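Local coordinates for phosphatidylethanolamine-binding protein (Plasmodium vivax, PDB 2GZQ), which probably binds phosphatidylethanolamine or related phosphate-bearing ligands, at residues F82-P86 with R97-H101; I121-P125 with V155-Y161. All blocks are in the same frame, centred on the assembly; numbering follows the deposited sequence. Where two conformers were deposited one is given.

Overall arrangement
The chain first runs up strand 77-85. Contact 1 then closes a ten-residue loop by bringing strand 99-107 back alongside it. The chain continues to strand 121-124, which is outermost on that side of the mixed sheet. From there a longer excursion, which includes strand 138-148, leads to the loop 155-161, and contact 2 closes it. The two contacts follow in series and neither encloses the other. They meet where Val100 CG1 packs on Leu124 CD1 at 3.7 Å. Arg169 also joins them, bonding to Val100 O and Pro125 O. Phe172 of helix 171-174 touches Ile84, Val100 and Val158. Together the contacts tie the sheet to the helices near the C terminus.

Contact 1 of 2, residues F82-P86 with R97-H101; sequences FMIDP and RDYVH
Asp85 and Tyr99 form an antiparallel hydrogen-bonded pair at the end of a beta hairpin. Asp85 N reaches Tyr99 O at 2.8 Å, and Tyr99 N returns to Asp85 O at 3.0 Å. Ile84 and Val100 make the next, non-hydrogen-bonded pair. The segments are splayed, with 137° between their strand directions. Farther along, His101 N bonds to Met83 O at 2.8 Å. The hairpin belongs to the large mixed sheet of the phosphatidylethanolamine-binding protein fold, and Asp85 and Pro86 open the family's DPDxP motif.

Met83, a selenomethionine, has two conformers. In one, SE lies 3.7 Å from His101 CB, oblique to the ring, a tentative contact. One face carries Ile84 and Val100, which both touch Phe172. Ile84 CD1 also lies 3.5 Å from Asp98 OD2, which is held by Ala178 N. Asp85 and Tyr99 lie on the other face. Water 1 links Asp85 to His101, 2.8 Å from Asp85 OD1 and from His101 NE2. The water sits at the edge of the imidazole, in its plane, while Tyr99 CD2 lies over one face of the ring, near its rim. Asp85 OD1 also bonds to His138, OD2 to Asp87 N, and His101 ND1 to Val127 O. This polar cluster is consistent with the anion-binding pocket of the family.

Arg97, joined to Asp98 by a cis peptide, closes the far end. A bend at chi3 (-67°) swings its guanidinium over to Pro86. The carbonyl O of Pro86 lies almost exactly in the guanidinium plane, 2.7 Å from Arg97 NE, in a nearly straight bond of 171°.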
loop_
_atom_site.group_PDB
_atom_site.type_symbol
_atom_site.label_atom_id
_atom_site.label_comp_id
_atom_site.label_asym_id
_atom_site.label_seq_id
_atom_site.Cartn_x
_atom_site.Cartn_y
_atom_site.Cartn_z
ATOM N N PHE A 82 -0.266 -2.538 2.420
ATOM C CA PHE A 82 -0.455 -2.860 1.026
ATOM C C PHE A 82 0.151 -1.724 0.200
ATOM O O PHE A 82 -0.091 -0.544 0.518
ATOM C CB PHE A 82 -1.953 -2.937 0.660
ATOM C CG PHE A 82 -2.740 -4.012 1.365
ATOM C CD1 PHE A 82 -2.236 -5.270 1.595
ATOM C CD2 PHE A 82 -4.039 -3.770 1.791
ATOM C CE1 PHE A 82 -3.008 -6.232 2.219
ATOM C CE2 PHE A 82 -4.783 -4.730 2.380
ATOM C CZ PHE A 82 -4.283 -5.947 2.620
HETATM N N MSE A 83 0.866 -2.045 -0.870
HETATM C CA MSE A 83 1.195 -1.076 -1.859
HETATM C C MSE A 83 0.467 -1.412 -3.154
HETATM O O MSE A 83 0.495 -2.567 -3.609
HETATM C CB MSE A 83 2.677 -1.147 -2.048
HETATM C CG MSE A 83 3.193 -0.234 -3.060
HETATM SE SE MSE A 83 4.912 -0.892 -3.444
HETATM C CE MSE A 83 5.362 0.286 -4.914
ATOM N N ILE A 84 -0.209 -0.410 -3.716
ATOM C CA ILE A 84 -1.078 -0.587 -4.867
ATOM C C ILE A 84 -0.839 0.471 -5.930
ATOM O O ILE A 84 -0.366 1.569 -5.651
ATOM C CB ILE A 84 -2.569 -0.600 -4.509
ATOM C CG1 ILE A 84 -2.962 0.708 -3.855
ATOM C CG2 ILE A 84 -2.903 -1.776 -3.627
ATOM C CD1 ILE A 84 -4.425 0.986 -3.901
ATOM N N ASP A 85 -1.243 0.145 -7.148
ATOM C CA ASP A 85 -1.433 1.118 -8.217
ATOM C C ASP A 85 -2.909 1.147 -8.601
ATOM O O ASP A 85 -3.390 0.205 -9.233
ATOM C CB ASP A 85 -0.567 0.748 -9.417
ATOM C CG ASP A 85 -0.625 1.784 -10.526
ATOM O OD1 ASP A 85 0.009 1.558 -11.587
ATOM O OD2 ASP A 85 -1.292 2.819 -10.315
ATOM N N PRO A 86 -3.633 2.198 -8.219
ATOM C CA PRO A 86 -5.016 2.333 -8.620
ATOM C C PRO A 86 -5.174 2.769 -10.073
ATOM O O PRO A 86 -6.281 2.801 -10.592
ATOM C CB PRO A 86 -5.554 3.413 -7.666
ATOM C CG PRO A 86 -4.326 4.285 -7.420
ATOM C CD PRO A 86 -3.154 3.358 -7.442
ATOM N N ARG A 97 -7.382 -1.703 -11.802
ATOM C CA ARG A 97 -7.467 -1.067 -10.437
ATOM C C ARG A 97 -8.005 -2.158 -9.471
ATOM O O ARG A 97 -9.068 -2.732 -9.744
ATOM C CB ARG A 97 -8.502 0.115 -10.460
ATOM C CG ARG A 97 -8.778 0.777 -9.048
ATOM C CD ARG A 97 -9.619 1.990 -9.196
ATOM N NE ARG A 97 -8.893 3.038 -9.900
ATOM C CZ ARG A 97 -9.394 4.212 -10.258
ATOM N NH1 ARG A 97 -10.646 4.516 -9.979
ATOM N NH2 ARG A 97 -8.618 5.087 -10.881
ATOM N N ASP A 98 -7.434 -2.388 -8.294
ATOM C CA ASP A 98 -6.096 -1.977 -7.835
ATOM C C ASP A 98 -5.093 -3.058 -8.204
ATOM O O ASP A 98 -5.315 -4.241 -7.936
ATOM C CB ASP A 98 -6.084 -1.885 -6.313
ATOM C CG ASP A 98 -6.898 -0.732 -5.765
ATOM O OD1 ASP A 98 -7.051 0.272 -6.481
ATOM O OD2 ASP A 98 -7.330 -0.823 -4.592
ATOM N N TYR A 99 -3.962 -2.695 -8.781
ATOM C CA TYR A 99 -2.852 -3.644 -8.932
ATOM C C TYR A 99 -2.093 -3.698 -7.621
ATOM O O TYR A 99 -1.692 -2.655 -7.098
ATOM C CB TYR A 99 -1.945 -3.201 -10.085
ATOM C CG TYR A 99 -0.863 -4.193 -10.432
ATOM C CD1 TYR A 99 -1.041 -5.113 -11.448
ATOM C CD2 TYR A 99 0.285 -4.241 -9.709
ATOM C CE1 TYR A 99 -0.036 -6.035 -11.750
ATOM C CE2 TYR A 99 1.287 -5.174 -9.999
ATOM C CZ TYR A 99 1.102 -6.046 -11.022
ATOM O OH TYR A 99 2.108 -6.969 -11.284
ATOM N N VAL A 100 -1.895 -4.894 -7.079
ATOM C CA VAL A 100 -1.218 -5.024 -5.808
ATOM C C VAL A 100 0.257 -5.415 -5.970
ATOM O O VAL A 100 0.588 -6.507 -6.416
ATOM C CB VAL A 100 -2.000 -5.924 -4.810
ATOM C CG1 VAL A 100 -2.286 -7.283 -5.381
ATOM C CG2 VAL A 100 -1.263 -6.004 -3.459
ATOM N N HIS A 101 1.119 -4.473 -5.610
ATOM C CA HIS A 101 2.549 -4.660 -5.644
ATOM C C HIS A 101 3.114 -5.426 -4.461
ATOM O O HIS A 101 4.178 -6.055 -4.601
ATOM C CB HIS A 101 3.210 -3.281 -5.727
ATOM C CG HIS A 101 2.991 -2.617 -7.034
ATOM N ND1 HIS A 101 3.651 -3.006 -8.169
ATOM C CD2 HIS A 101 2.139 -1.634 -7.418
ATOM C CE1 HIS A 101 3.223 -2.288 -9.199
ATOM N NE2 HIS A 101 2.305 -1.442 -8.765
HETATM O O HOH W 1 2.184 -0.099 -11.244
#

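Contact 2 of 2, residues I121-P125 with V155-Y161; sequences ITLLP and VTGVPLY
Leu123 packs on Val155 and Val158, joining the edge of the mixed sheet to the irregular loop 155-161. No direct hydrogen bond crosses the contact. Leu123 CB rests on Val158 CG1 at 3.8 Å, and the two side chains cross at about a right angle. Val158 CG1 stands opposite its own backbone N (chi1 -166°), which brings this methyl to the leucine. The two branches of Leu123 then divide: CD1 meets Val155 CG2 at 3.9 Å, and CD2 meets Leu160 CD2. Val155 and Val158 are set side by side by a type II beta turn, closed by a bond from Val158 N to Val155 O. Gly157 takes the positive-phi position of that turn.

The other side is looser and wetter. Leu160 is solvent-exposed, and its CD2 reaches Ile121 CG2 at 3.9 Å. Two waters bridge the backbones. Water 2 links Tyr161 N to Thr122 O, and water 3 donates to Leu123 O at 2.8 Å and to Pro159 O. Tyr161, by contrast, packs closely: its CB is 3.3 Å from Leu123 O. Pro125 is modelled in two conformers. In the one described here, its CD lies over a face of the Tyr161 ring, 3.5 Å from the centroid, so the CH-pi contact is tentative. The Tyr161 hydroxyl bonds to Glu164.

Leu123 and Leu124 form a classic beta bulge opposite Ala103 of strand 99-107. Across from it, Val155 and Val158 lean on Val181 of helix 178-184, while Val158 also reaches Phe172 of helix 171-174. The loop thus touches the sheet edge through Leu123 and both helices through its valines.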
loop_
_atom_site.group_PDB
_atom_site.type_symbol
_atom_site.label_atom_id
_atom_site.label_comp_id
_atom_site.label_asym_id
_atom_site.label_seq_id
_atom_site.Cartn_x
_atom_site.Cartn_y
_atom_site.Cartn_z
ATOM N N ILE A 121 4.473 -11.652 7.951
ATOM C CA ILE A 121 4.094 -12.621 6.942
ATOM C C ILE A 121 3.996 -11.848 5.645
ATOM O O ILE A 121 3.193 -10.904 5.527
ATOM C CB ILE A 121 2.745 -13.261 7.288
ATOM C CG1 ILE A 121 2.778 -13.903 8.662
ATOM C CG2 ILE A 121 2.381 -14.286 6.218
ATOM C CD1 ILE A 121 1.488 -14.573 9.079
ATOM N N THR A 122 4.765 -12.241 4.651
ATOM C CA THR A 122 4.687 -11.646 3.339
ATOM C C THR A 122 3.628 -12.354 2.491
ATOM O O THR A 122 3.844 -13.453 1.984
ATOM C CB THR A 122 6.060 -11.613 2.656
ATOM O OG1 THR A 122 6.928 -10.763 3.426
ATOM C CG2 THR A 122 5.981 -11.075 1.257
ATOM N N LEU A 123 2.456 -11.759 2.422
ATOM C CA LEU A 123 1.333 -12.369 1.732
ATOM C C LEU A 123 1.482 -12.234 0.215
ATOM O O LEU A 123 1.119 -13.106 -0.541
ATOM C CB LEU A 123 0.032 -11.711 2.188
ATOM C CG LEU A 123 -0.326 -11.899 3.652
ATOM C CD1 LEU A 123 -1.530 -10.997 4.008
ATOM C CD2 LEU A 123 -0.627 -13.325 3.964
ATOM N N LEU A 124 2.066 -11.120 -0.225
ATOM C CA LEU A 124 2.440 -10.920 -1.627
ATOM C C LEU A 124 3.805 -10.236 -1.655
ATOM O O LEU A 124 3.912 -9.075 -1.227
ATOM C CB LEU A 124 1.408 -10.060 -2.361
ATOM C CG LEU A 124 0.031 -10.715 -2.481
ATOM C CD1 LEU A 124 -0.994 -9.678 -2.933
ATOM C CD2 LEU A 124 0.062 -11.884 -3.473
ATOM N N PRO A 125 4.837 -10.920 -2.190
ATOM C CA PRO A 125 6.140 -10.293 -2.129
ATOM C C PRO A 125 6.215 -9.095 -3.077
ATOM O O PRO A 125 5.538 -9.046 -4.111
ATOM C CB PRO A 125 7.094 -11.405 -2.563
ATOM C CG PRO A 125 6.267 -12.324 -3.403
ATOM C CD PRO A 125 4.871 -12.230 -2.870
ATOM N N VAL A 155 -6.224 -13.689 6.156
ATOM C CA VAL A 155 -6.819 -12.543 5.493
ATOM C C VAL A 155 -7.663 -13.085 4.351
ATOM O O VAL A 155 -7.124 -13.636 3.373
ATOM C CB VAL A 155 -5.737 -11.601 4.958
ATOM C CG1 VAL A 155 -6.370 -10.426 4.253
ATOM C CG2 VAL A 155 -4.816 -11.182 6.126
ATOM N N THR A 156 -8.971 -12.987 4.475
ATOM C CA THR A 156 -9.853 -13.428 3.419
ATOM C C THR A 156 -9.522 -12.651 2.141
ATOM O O THR A 156 -9.450 -11.423 2.185
ATOM C CB THR A 156 -11.302 -13.215 3.874
ATOM O OG1 THR A 156 -11.511 -13.950 5.093
ATOM C CG2 THR A 156 -12.289 -13.653 2.798
ATOM N N GLY A 157 -9.338 -13.347 1.020
ATOM C CA GLY A 157 -8.998 -12.696 -0.235
ATOM C C GLY A 157 -7.515 -12.671 -0.555
ATOM O O GLY A 157 -7.119 -12.501 -1.721
ATOM N N VAL A 158 -6.676 -12.844 0.465
ATOM C CA VAL A 158 -5.243 -12.777 0.299
ATOM C C VAL A 158 -4.596 -13.924 1.079
ATOM O O VAL A 158 -4.079 -13.743 2.196
ATOM C CB VAL A 158 -4.658 -11.427 0.753
ATOM C CG1 VAL A 158 -3.238 -11.308 0.244
ATOM C CG2 VAL A 158 -5.478 -10.255 0.252
ATOM N N PRO A 159 -4.623 -15.115 0.481
ATOM C CA PRO A 159 -4.145 -16.246 1.258
ATOM C C PRO A 159 -2.650 -16.260 1.443
ATOM O O PRO A 159 -1.925 -15.506 0.802
ATOM C CB PRO A 159 -4.592 -17.456 0.438
ATOM C CG PRO A 159 -5.662 -16.941 -0.454
ATOM C CD PRO A 159 -5.175 -15.552 -0.803
ATOM N N LEU A 160 -2.210 -17.083 2.363
ATOM C CA LEU A 160 -0.775 -17.284 2.506
ATOM C C LEU A 160 -0.144 -17.597 1.174
ATOM O O LEU A 160 -0.679 -18.319 0.336
ATOM C CB LEU A 160 -0.461 -18.382 3.493
ATOM C CG LEU A 160 -0.982 -18.182 4.915
ATOM C CD1 LEU A 160 -0.831 -19.439 5.700
ATOM C CD2 LEU A 160 -0.274 -17.035 5.581
ATOM N N TYR A 161 1.018 -17.019 0.950
ATOM C CA TYR A 161 1.662 -17.022 -0.369
ATOM C C TYR A 161 2.227 -18.409 -0.730
ATOM O O TYR A 161 2.922 -19.072 0.069
ATOM C CB TYR A 161 2.783 -16.005 -0.413
ATOM C CG TYR A 161 3.416 -15.814 -1.763
ATOM C CD1 TYR A 161 4.715 -16.181 -2.001
ATOM C CD2 TYR A 161 2.732 -15.176 -2.786
ATOM C CE1 TYR A 161 5.319 -15.939 -3.215
ATOM C CE2 TYR A 161 3.308 -14.960 -4.011
ATOM C CZ TYR A 161 4.614 -15.333 -4.225
ATOM O OH TYR A 161 5.256 -15.107 -5.428
HETATM O O HOH W 2 2.198 -15.509 3.061
HETATM O O HOH W 3 -0.514 -14.938 -1.848
#